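Local coordinates for protein aldehyde dehydrogenase (Listeria monocytogenes, PDB 3K9D) that probably oxidises an aldehyde substrate with NAD or NADP as electron acceptor, at residues D37-A42 / A165-G170; A42-G47 / K128-I133; V111-I116 / A193-T198; G136-F141 / K169-C174. One frame throughout, in Å; residues are numbered along the deposited sequence.

Interaction 1: D37-A42 / A165-G170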
loop_
_atom_site.group_PDB
_atom_site.type_symbol
_atom_site.label_atom_id
_atom_site.label_comp_id
_atom_site.label_asym_id
_atom_site.label_seq_id
_atom_site.Cartn_x
_atom_site.Cartn_y
_atom_site.Cartn_z
ATOM N N ASP A 37 22.024 9.456 -6.689
ATOM C CA ASP A 37 22.882 8.333 -6.299
ATOM C C ASP A 37 24.175 8.784 -5.644
ATOM O O ASP A 37 24.700 8.080 -4.775
ATOM C CB ASP A 37 23.183 7.407 -7.487
ATOM C CG ASP A 37 21.961 6.621 -7.940
ATOM O OD1 ASP A 37 20.974 6.555 -7.173
ATOM O OD2 ASP A 37 21.983 6.079 -9.071
ATOM N N THR A 38 24.670 9.949 -6.071
ATOM C CA THR A 38 25.784 10.637 -5.430
ATOM C C THR A 38 25.510 10.959 -3.954
ATOM O O THR A 38 26.365 10.750 -3.105
ATOM C CB THR A 38 26.156 11.928 -6.221
ATOM O OG1 THR A 38 26.726 11.558 -7.483
ATOM C CG2 THR A 38 27.169 12.791 -5.473
ATOM N N ILE A 39 24.316 11.457 -3.661
ATOM C CA ILE A 39 23.895 11.744 -2.290
ATOM C C ILE A 39 23.730 10.460 -1.470
ATOM O O ILE A 39 24.199 10.395 -0.338
ATOM C CB ILE A 39 22.580 12.562 -2.285
ATOM C CG1 ILE A 39 22.822 13.950 -2.872
ATOM C CG2 ILE A 39 21.985 12.656 -0.871
ATOM C CD1 ILE A 39 21.585 14.534 -3.580
ATOM N N VAL A 40 23.065 9.460 -2.056
ATOM C CA VAL A 40 22.862 8.128 -1.460
ATOM C C VAL A 40 24.206 7.503 -1.012
ATOM O O VAL A 40 24.330 7.021 0.119
ATOM C CB VAL A 40 22.131 7.200 -2.470
ATOM C CG1 VAL A 40 22.260 5.710 -2.103
ATOM C CG2 VAL A 40 20.654 7.590 -2.577
ATOM N N LYS A 41 25.200 7.549 -1.899
ATOM C CA LYS A 41 26.551 7.041 -1.618
ATOM C C LYS A 41 27.225 7.801 -0.471
ATOM O O LYS A 41 27.905 7.194 0.365
ATOM C CB LYS A 41 27.388 7.064 -2.912
ATOM C CG LYS A 41 28.933 7.104 -2.770
ATOM C CD LYS A 41 29.559 5.734 -2.646
ATOM C CE LYS A 41 30.883 5.671 -3.395
ATOM N NZ LYS A 41 31.950 6.527 -2.784
ATOM N N ALA A 42 27.014 9.117 -0.420
ATOM C CA ALA A 42 27.553 9.953 0.660
ATOM C C ALA A 42 26.928 9.625 2.018
ATOM O O ALA A 42 27.606 9.690 3.049
ATOM C CB ALA A 42 27.356 11.402 0.347
ATOM N N ALA A 165 27.266 16.445 -0.521
ATOM C CA ALA A 165 27.094 15.768 -1.805
ATOM C C ALA A 165 26.062 16.434 -2.746
ATOM O O ALA A 165 25.876 15.980 -3.880
ATOM C CB ALA A 165 26.703 14.320 -1.563
ATOM N N GLY A 166 25.377 17.475 -2.269
ATOM C CA GLY A 166 24.416 18.214 -3.094
ATOM C C GLY A 166 22.974 18.274 -2.611
ATOM O O GLY A 166 22.168 19.040 -3.149
ATOM N N CYS A 167 22.640 17.463 -1.610
ATOM C CA CYS A 167 21.290 17.399 -1.067
ATOM C C CYS A 167 20.819 18.719 -0.439
ATOM O O CYS A 167 21.576 19.370 0.282
ATOM C CB CYS A 167 21.202 16.267 -0.043
ATOM S SG CYS A 167 19.562 15.879 0.546
ATOM N N PRO A 168 19.564 19.121 -0.724
ATOM C CA PRO A 168 18.971 20.303 -0.098
ATOM C C PRO A 168 18.868 20.145 1.414
ATOM O O PRO A 168 18.564 19.053 1.891
ATOM C CB PRO A 168 17.554 20.333 -0.683
ATOM C CG PRO A 168 17.615 19.497 -1.892
ATOM C CD PRO A 168 18.630 18.470 -1.664
ATOM N N LYS A 169 19.130 21.229 2.141
ATOM C CA LYS A 169 18.919 21.312 3.591
ATOM C C LYS A 169 17.460 21.027 3.923
ATOM O O LYS A 169 16.559 21.432 3.182
ATOM C CB LYS A 169 19.225 22.729 4.069
ATOM C CG LYS A 169 20.192 22.848 5.220
ATOM C CD LYS A 169 21.594 23.105 4.700
ATOM C CE LYS A 169 21.863 24.581 4.431
ATOM N NZ LYS A 169 22.269 25.306 5.669
ATOM N N GLY A 170 17.225 20.334 5.028
ATOM C CA GLY A 170 15.859 20.033 5.465
ATOM C C GLY A 170 15.239 18.779 4.874
ATOM O O GLY A 170 14.142 18.365 5.293
#

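Interaction 2: A42-G47 / K128-I133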
loop_
_atom_site.group_PDB
_atom_site.type_symbol
_atom_site.label_atom_id
_atom_site.label_comp_id
_atom_site.label_asym_id
_atom_site.label_seq_id
_atom_site.Cartn_x
_atom_site.Cartn_y
_atom_site.Cartn_z
ATOM N N ALA A 42 27.014 9.117 -0.420
ATOM C CA ALA A 42 27.553 9.953 0.660
ATOM C C ALA A 42 26.928 9.625 2.018
ATOM O O ALA A 42 27.606 9.690 3.049
ATOM C CB ALA A 42 27.356 11.402 0.347
ATOM N N ILE A 43 25.638 9.283 2.009
ATOM C CA ILE A 43 24.914 8.874 3.217
ATOM C C ILE A 43 25.446 7.529 3.711
ATOM O O ILE A 43 25.714 7.345 4.917
ATOM C CB ILE A 43 23.360 8.815 2.963
ATOM C CG1 ILE A 43 22.821 10.218 2.708
ATOM C CG2 ILE A 43 22.624 8.171 4.133
ATOM C CD1 ILE A 43 21.416 10.282 2.026
ATOM N N ALA A 44 25.619 6.609 2.764
ATOM C CA ALA A 44 26.124 5.277 3.055
ATOM C C ALA A 44 27.537 5.340 3.624
ATOM O O ALA A 44 27.842 4.655 4.605
ATOM C CB ALA A 44 26.091 4.413 1.808
ATOM N N ASP A 45 28.376 6.161 3.038
ATOM C CA ASP A 45 29.726 6.335 3.508
ATOM C C ASP A 45 29.765 6.923 4.890
ATOM O O ASP A 45 30.434 6.395 5.729
ATOM C CB ASP A 45 30.562 7.135 2.544
ATOM C CG ASP A 45 30.907 6.382 1.330
ATOM O OD1 ASP A 45 30.753 5.190 1.295
ATOM O OD2 ASP A 45 31.329 7.011 0.384
ATOM N N ALA A 46 29.031 7.989 5.127
ATOM C CA ALA A 46 28.953 8.611 6.456
ATOM C C ALA A 46 28.403 7.679 7.540
ATOM O O ALA A 46 28.912 7.674 8.661
ATOM C CB ALA A 46 28.152 9.888 6.408
ATOM N N GLY A 47 27.379 6.899 7.194
ATOM C CA GLY A 47 26.805 5.899 8.090
ATOM C C GLY A 47 27.810 4.823 8.474
ATOM O O GLY A 47 27.989 4.531 9.663
ATOM N N LYS A 128 16.522 3.807 6.372
ATOM C CA LYS A 128 15.324 4.530 5.896
ATOM C C LYS A 128 15.696 5.758 5.078
ATOM O O LYS A 128 15.047 6.051 4.082
ATOM C CB LYS A 128 14.417 4.958 7.056
ATOM C CG LYS A 128 13.704 3.818 7.753
ATOM C CD LYS A 128 12.569 4.324 8.654
ATOM C CE LYS A 128 11.708 3.137 9.133
ATOM N NZ LYS A 128 10.794 3.450 10.261
ATOM N N THR A 129 16.745 6.456 5.515
ATOM C CA THR A 129 17.245 7.639 4.839
ATOM C C THR A 129 17.686 7.253 3.434
ATOM O O THR A 129 17.214 7.829 2.456
ATOM C CB THR A 129 18.404 8.279 5.607
ATOM O OG1 THR A 129 17.939 8.752 6.870
ATOM C CG2 THR A 129 18.985 9.471 4.828
ATOM N N LEU A 130 18.553 6.244 3.353
ATOM C CA LEU A 130 19.092 5.749 2.091
ATOM C C LEU A 130 18.022 5.370 1.090
ATOM O O LEU A 130 18.106 5.758 -0.072
ATOM C CB LEU A 130 19.966 4.521 2.338
ATOM C CG LEU A 130 21.387 4.745 2.825
ATOM C CD1 LEU A 130 21.880 3.468 3.431
ATOM C CD2 LEU A 130 22.277 5.193 1.701
ATOM N N ILE A 131 17.020 4.615 1.538
ATOM C CA ILE A 131 15.938 4.192 0.637
ATOM C C ILE A 131 14.946 5.316 0.233
ATOM O O ILE A 131 14.514 5.370 -0.918
ATOM C CB ILE A 131 15.230 2.876 1.124
ATOM C CG1 ILE A 131 14.483 3.078 2.452
ATOM C CG2 ILE A 131 16.275 1.741 1.239
ATOM C CD1 ILE A 131 13.532 1.975 2.795
ATOM N N SER A 132 14.623 6.215 1.167
ATOM C CA SER A 132 13.766 7.374 0.875
ATOM C C SER A 132 14.426 8.333 -0.101
ATOM O O SER A 132 13.835 8.683 -1.125
ATOM C CB SER A 132 13.383 8.132 2.148
ATOM O OG SER A 132 12.721 7.275 3.063
ATOM N N ILE A 133 15.658 8.737 0.210
ATOM C CA ILE A 133 16.448 9.616 -0.657
ATOM C C ILE A 133 16.683 8.990 -2.040
ATOM O O ILE A 133 16.579 9.688 -3.064
ATOM C CB ILE A 133 17.799 10.032 0.013
ATOM C CG1 ILE A 133 17.556 10.925 1.244
ATOM C CG2 ILE A 133 18.723 10.714 -0.989
ATOM C CD1 ILE A 133 17.166 12.381 0.929
#

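Interaction 3: V111-I116 / A193-T198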
loop_
_atom_site.group_PDB
_atom_site.type_symbol
_atom_site.label_atom_id
_atom_site.label_comp_id
_atom_site.label_asym_id
_atom_site.label_seq_id
_atom_site.Cartn_x
_atom_site.Cartn_y
_atom_site.Cartn_z
ATOM N N VAL A 111 7.139 13.607 1.267
ATOM C CA VAL A 111 7.807 13.639 2.580
ATOM C C VAL A 111 7.428 12.382 3.371
ATOM O O VAL A 111 6.253 12.177 3.696
ATOM C CB VAL A 111 7.425 14.888 3.411
ATOM C CG1 VAL A 111 8.144 14.883 4.762
ATOM C CG2 VAL A 111 7.724 16.154 2.651
ATOM N N VAL A 112 8.430 11.550 3.646
ATOM C CA VAL A 112 8.273 10.299 4.383
ATOM C C VAL A 112 8.322 10.581 5.891
ATOM O O VAL A 112 9.124 11.399 6.355
ATOM C CB VAL A 112 9.394 9.273 3.983
ATOM C CG1 VAL A 112 9.222 7.936 4.680
ATOM C CG2 VAL A 112 9.401 9.039 2.472
ATOM N N ALA A 113 7.442 9.927 6.643
ATOM C CA ALA A 113 7.514 9.935 8.097
ATOM C C ALA A 113 8.099 8.608 8.555
ATOM O O ALA A 113 7.490 7.548 8.375
ATOM C CB ALA A 113 6.157 10.152 8.703
ATOM N N GLY A 114 9.305 8.672 9.110
ATOM C CA GLY A 114 9.979 7.487 9.630
ATOM C C GLY A 114 9.860 7.393 11.140
ATOM O O GLY A 114 10.386 8.232 11.869
ATOM N N LEU A 115 9.169 6.364 11.610
ATOM C CA LEU A 115 9.101 6.076 13.039
ATOM C C LEU A 115 10.270 5.165 13.384
ATOM O O LEU A 115 10.402 4.089 12.795
ATOM C CB LEU A 115 7.765 5.404 13.412
ATOM C CG LEU A 115 6.457 6.082 12.942
ATOM C CD1 LEU A 115 5.228 5.457 13.579
ATOM C CD2 LEU A 115 6.464 7.552 13.216
ATOM N N ILE A 116 11.098 5.601 14.335
ATOM C CA ILE A 116 12.325 4.868 14.741
ATOM C C ILE A 116 12.214 4.256 16.146
ATOM O O ILE A 116 12.081 4.990 17.123
ATOM C CB ILE A 116 13.565 5.809 14.736
ATOM C CG1 ILE A 116 13.709 6.520 13.391
ATOM C CG2 ILE A 116 14.838 5.043 15.108
ATOM C CD1 ILE A 116 13.837 5.575 12.219
ATOM N N ALA A 193 3.443 12.281 3.122
ATOM C CA ALA A 193 2.951 11.436 2.027
ATOM C C ALA A 193 2.791 9.964 2.389
ATOM O O ALA A 193 1.954 9.241 1.807
ATOM C CB ALA A 193 3.858 11.565 0.838
ATOM N N VAL A 194 3.607 9.520 3.339
ATOM C CA VAL A 194 3.653 8.118 3.723
ATOM C C VAL A 194 4.239 7.985 5.127
ATOM O O VAL A 194 5.005 8.840 5.574
ATOM C CB VAL A 194 4.429 7.247 2.674
ATOM C CG1 VAL A 194 5.942 7.417 2.823
ATOM C CG2 VAL A 194 4.016 5.756 2.742
ATOM N N ILE A 195 3.841 6.927 5.830
ATOM C CA ILE A 195 4.433 6.603 7.123
ATOM C C ILE A 195 5.137 5.259 7.034
ATOM O O ILE A 195 4.514 4.260 6.664
ATOM C CB ILE A 195 3.374 6.559 8.270
ATOM C CG1 ILE A 195 2.577 7.858 8.312
ATOM C CG2 ILE A 195 4.052 6.289 9.637
ATOM C CD1 ILE A 195 1.217 7.717 8.906
ATOM N N LEU A 196 6.435 5.246 7.364
ATOM C CA LEU A 196 7.137 3.999 7.694
ATOM C C LEU A 196 7.028 3.756 9.193
ATOM O O LEU A 196 7.692 4.406 10.008
ATOM C CB LEU A 196 8.594 4.022 7.253
ATOM C CG LEU A 196 8.837 4.142 5.747
ATOM C CD1 LEU A 196 10.321 4.320 5.422
ATOM C CD2 LEU A 196 8.272 2.932 5.059
ATOM N N ALA A 197 6.163 2.818 9.536
ATOM C CA ALA A 197 5.708 2.638 10.902
ATOM C C ALA A 197 6.441 1.463 11.537
ATOM O O ALA A 197 5.934 0.346 11.557
ATOM C CB ALA A 197 4.196 2.411 10.918
ATOM N N THR A 198 7.645 1.727 12.038
ATOM C CA THR A 198 8.435 0.712 12.741
ATOM C C THR A 198 8.310 0.915 14.259
ATOM O O THR A 198 8.768 1.923 14.813
ATOM C CB THR A 198 9.913 0.729 12.295
ATOM O OG1 THR A 198 9.978 0.709 10.863
ATOM C CG2 THR A 198 10.666 -0.481 12.844
#

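Interaction 4: G136-F141 / K169-C174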
loop_
_atom_site.group_PDB
_atom_site.type_symbol
_atom_site.label_atom_id
_atom_site.label_comp_id
_atom_site.label_asym_id
_atom_site.label_seq_id
_atom_site.Cartn_x
_atom_site.Cartn_y
_atom_site.Cartn_z
ATOM N N GLY A 136 13.856 9.626 -4.228
ATOM C CA GLY A 136 13.629 11.062 -4.470
ATOM C C GLY A 136 12.746 11.759 -3.445
ATOM O O GLY A 136 12.154 12.810 -3.733
ATOM N N ASN A 137 12.676 11.180 -2.245
ATOM C CA ASN A 137 11.820 11.668 -1.157
ATOM C C ASN A 137 12.628 12.384 -0.093
ATOM O O ASN A 137 13.808 12.108 0.068
ATOM C CB ASN A 137 11.164 10.479 -0.442
ATOM C CG ASN A 137 10.340 9.607 -1.358
ATOM O OD1 ASN A 137 9.258 9.996 -1.812
ATOM N ND2 ASN A 137 10.828 8.401 -1.604
ATOM N N SER A 138 11.978 13.246 0.679
ATOM C CA SER A 138 12.565 13.742 1.916
ATOM C C SER A 138 12.094 12.832 3.037
ATOM O O SER A 138 11.201 12.006 2.821
ATOM C CB SER A 138 12.128 15.180 2.194
ATOM O OG SER A 138 12.800 16.092 1.333
ATOM N N ILE A 139 12.679 12.970 4.226
ATOM C CA ILE A 139 12.257 12.142 5.377
ATOM C C ILE A 139 12.371 12.914 6.710
ATOM O O ILE A 139 13.358 13.607 6.944
ATOM C CB ILE A 139 12.976 10.733 5.383
ATOM C CG1 ILE A 139 12.370 9.788 6.443
ATOM C CG2 ILE A 139 14.545 10.866 5.479
ATOM C CD1 ILE A 139 12.654 8.322 6.210
ATOM N N VAL A 140 11.333 12.838 7.546
ATOM C CA VAL A 140 11.349 13.459 8.881
ATOM C C VAL A 140 11.132 12.368 9.923
ATOM O O VAL A 140 10.124 11.664 9.884
ATOM C CB VAL A 140 10.251 14.562 9.062
ATOM C CG1 VAL A 140 10.446 15.290 10.383
ATOM C CG2 VAL A 140 10.282 15.589 7.927
ATOM N N PHE A 141 12.084 12.229 10.843
ATOM C CA PHE A 141 12.060 11.158 11.831
ATOM C C PHE A 141 11.370 11.491 13.134
ATOM O O PHE A 141 11.494 12.595 13.667
ATOM C CB PHE A 141 13.477 10.623 12.122
ATOM C CG PHE A 141 14.115 9.931 10.943
ATOM C CD1 PHE A 141 13.681 8.672 10.544
ATOM C CD2 PHE A 141 15.119 10.544 10.223
ATOM C CE1 PHE A 141 14.255 8.019 9.447
ATOM C CE2 PHE A 141 15.695 9.912 9.124
ATOM C CZ PHE A 141 15.257 8.641 8.739
ATOM N N LYS A 169 19.130 21.229 2.141
ATOM C CA LYS A 169 18.919 21.312 3.591
ATOM C C LYS A 169 17.460 21.027 3.923
ATOM O O LYS A 169 16.559 21.432 3.182
ATOM C CB LYS A 169 19.225 22.729 4.069
ATOM C CG LYS A 169 20.192 22.848 5.220
ATOM C CD LYS A 169 21.594 23.105 4.700
ATOM C CE LYS A 169 21.863 24.581 4.431
ATOM N NZ LYS A 169 22.269 25.306 5.669
ATOM N N GLY A 170 17.225 20.334 5.028
ATOM C CA GLY A 170 15.859 20.033 5.465
ATOM C C GLY A 170 15.239 18.779 4.874
ATOM O O GLY A 170 14.142 18.365 5.293
ATOM N N ALA A 171 15.940 18.166 3.915
ATOM C CA ALA A 171 15.511 16.900 3.311
ATOM C C ALA A 171 15.636 15.730 4.261
ATOM O O ALA A 171 14.930 14.740 4.113
ATOM C CB ALA A 171 16.290 16.618 2.048
ATOM N N ILE A 172 16.551 15.829 5.218
ATOM C CA ILE A 172 16.726 14.774 6.234
ATOM C C ILE A 172 16.710 15.425 7.607
ATOM O O ILE A 172 17.618 16.188 7.951
ATOM C CB ILE A 172 18.060 13.980 6.037
ATOM C CG1 ILE A 172 18.114 13.366 4.630
ATOM C CG2 ILE A 172 18.228 12.925 7.145
ATOM C CD1 ILE A 172 19.497 13.174 4.108
ATOM N N SER A 173 15.667 15.154 8.375
ATOM C CA SER A 173 15.488 15.823 9.653
ATOM C C SER A 173 14.906 14.900 10.713
ATOM O O SER A 173 14.517 13.771 10.420
ATOM C CB SER A 173 14.637 17.099 9.485
ATOM O OG SER A 173 13.326 16.790 9.023
ATOM N N CYS A 174 14.832 15.397 11.943
ATOM C CA CYS A 174 14.363 14.609 13.066
ATOM C C CYS A 174 13.766 15.546 14.094
ATOM O O CYS A 174 14.338 16.612 14.353
ATOM C CB CYS A 174 15.555 13.859 13.687
ATOM S SG CYS A 174 15.172 12.622 14.955
#

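Interaction 1: D37-A42 / A165-G170
The flat groups at the contact of Ile39 with Gly166 and Cys167 are peptide planes, not rings. Ile39 CD1 lies above the Gly166-Cys167 peptide, almost straight over the amide nitrogen, with CD1 to Cys167 N at 3.7 Å. Its CG1 covers the preceding peptide, standing above Ala165 O at 3.8 Å. Thr38 CG2 meets the same oxygen, also at 3.8 Å. CG1, the branch toward CD1, is anti to the carbonyl carbon of Ile39 (chi1 -67°) and CG2 is anti to the backbone N; both branches meet Cys167, CG2 on CB at 3.8 Å and CD1 over N. Ile39 packs along the bend from Ala165 to Cys167. That bend is a Schellman motif: Gly166 takes positive phi (121°) and ends helix 148-164 with two bonds back into its last turn, so the chain can leave toward strand 172-174. One turn along helix 33-49, Ala42 CB meets Ala165 CB at 3.5 Å; the nearest CA atoms, those of Ile39 and Ala165, are 5.2 Å apart. Ala162 of helix 148-164 touches both Ile39 and Cys167, while Ile133 of helix 121-134 adjoins Ile39. On the outer side, Thr38 OG1 is hydrogen-bonded to Gln34 O within its helix.

Interaction 2: A42-G47 / K128-I133
Ile43 enters the contact first and touches three residues of 128-133. Its CD1 reaches between Thr129 and Ile133, with CD1 to Thr129 CG2 at 3.8 Å and CD1 to Ile133 CG1 at 4.0 Å. The other branch, CG2, is anti to the backbone N (chi1 -67° for CG1) and runs past the leucine in the opposite sense, with Ile43 CG2 to Leu130 CD2 at 3.9 Å. Thr129 CG2 touches both branches of the isoleucine, from which CD1 goes on to Ile133 and CG2 to Leu130. Ala44 follows and receives the same leucine methyl: CD2 of Leu130 lies 3.8 Å from Ala44 N and 3.9 Å from Ala44 CB, so this methyl packs against backbone as well as side chain. Further on, Gly47 N bonds to Ile43 O and continues the helix. The axes run antiparallel, 174° between their directions and 10.0 Å apart at closest approach. All five touching residues are buried, and the hydroxyl of Thr129 is satisfied within its own helix by Val125 O. Around this pair, Ile158 and Ala162 of helix 148-164 close over Ile43, and Tyr82 and Ile85 of helix 67-85 cover Ala44 and Leu130. Lys128 and Ser132 meet Ile139 of strand 138-143, and Thr129 meets both Ile43 and Phe141, so helix 121-134 stands between helix 33-49 and the strand.

Interaction 3: V111-I116 / A193-T198
Ala113 is the centre of the pairing with 193-198: its N donates to Val194 O at 2.9 Å, and its O accepts from Leu196 N at 2.7 Å. The ladder extends at both ends, through Ala193 N to Val111 O at 2.9 Å and Leu115 N to Leu196 O at 2.9 Å, the last nearly straight at 169°. Bonds that step between alternate residues in this way are those of a parallel pair, and the strand axes diverge by just 16°. On one face Val194 CG1 sits between its own backbone N and carbonyl carbon (chi1 78°), a setting that places it against both methyls of Val112, 3.8 Å from CG1. Leu196 CD1 adds a contact to Val112 CG1 at 3.9 Å. Strand 102-116 is the middle of the order 172-174, 138-143, 102-116, 192-197, 214-216, the Rossmann-type arrangement of the cofactor-binding domain in this family. The opposite face carries Leu115, whose CG meets Ile195 CG2 at 4.1 Å. Helix 201-207 covers that face, with Met203 on Leu115 and Ala207 on Ile195. At the C-terminal end, Thr198 OG1 is hydrogen-bonded to Lys128 NZ and Thr419 OG1. At the other end, Ala193 packs on Ala424 of the second subunit.

Interaction 4: G136-F141 / K169-C174
Phe141 and Ile172 form the apolar centre, with Ile172 CG2 at the edge of the ring, near its plane and 4.4 Å from Phe141 CE2. One ring face is covered from within its own strand by Ile139 CG1, 3.8 Å above the plane and offset toward the rim. Cys174 holds the base of the same side chain, its SG 3.9 Å from Phe141 CB. Thr129 and Val155, from helices 121-134 and 148-164, extend this apolar face. Val140 looks to the other face, where Ser173 OG lies 3.5 Å from its CG1 and just as near its CG2; a chi1 of 63° turns this hydroxyl toward the valine. Between the faces runs the backbone ladder: Ile139 N donates to Ala171 O at 2.9 Å (165°), Ser173 N to Ile139 O at 3.1 Å, and Phe141 N to Ser173 O at 2.9 Å. The donor of the last stands 33° off the carbonyl plane. Toward the polar edge, Ser138 OG bonds to Ala21 O of helix 6-28 while also packing on Ala171, and Asn137 binds Gly110 N and Leu439 O. Helix 148-164 links the two parallel strands, making this the beta-alpha-beta crossover of a Rossmann-type sheet.

From the N terminus, helix 33-49 opens two loops. Interaction 2 closes the shorter at helix 121-134, and interaction 1 closes the longer, around it, at the loop after helix 148-164; the two share Ala42. Strand 102-116 then opens interaction 3, which crosses both because its partner, 193-198, comes after them. Interaction 4 lies wholly within that span, starts after interaction 2 has closed, and shares Lys169 and Gly170 with interaction 1. Sheet and helices are joined directly: Val112 O and Val140 N (2.9 Å apart) connect interactions 3 and 4, Ser132 OG packs on Val112 CG2 between 2 and 3, and Ser132 O probably accepts from Asn137 N between 2 and 4.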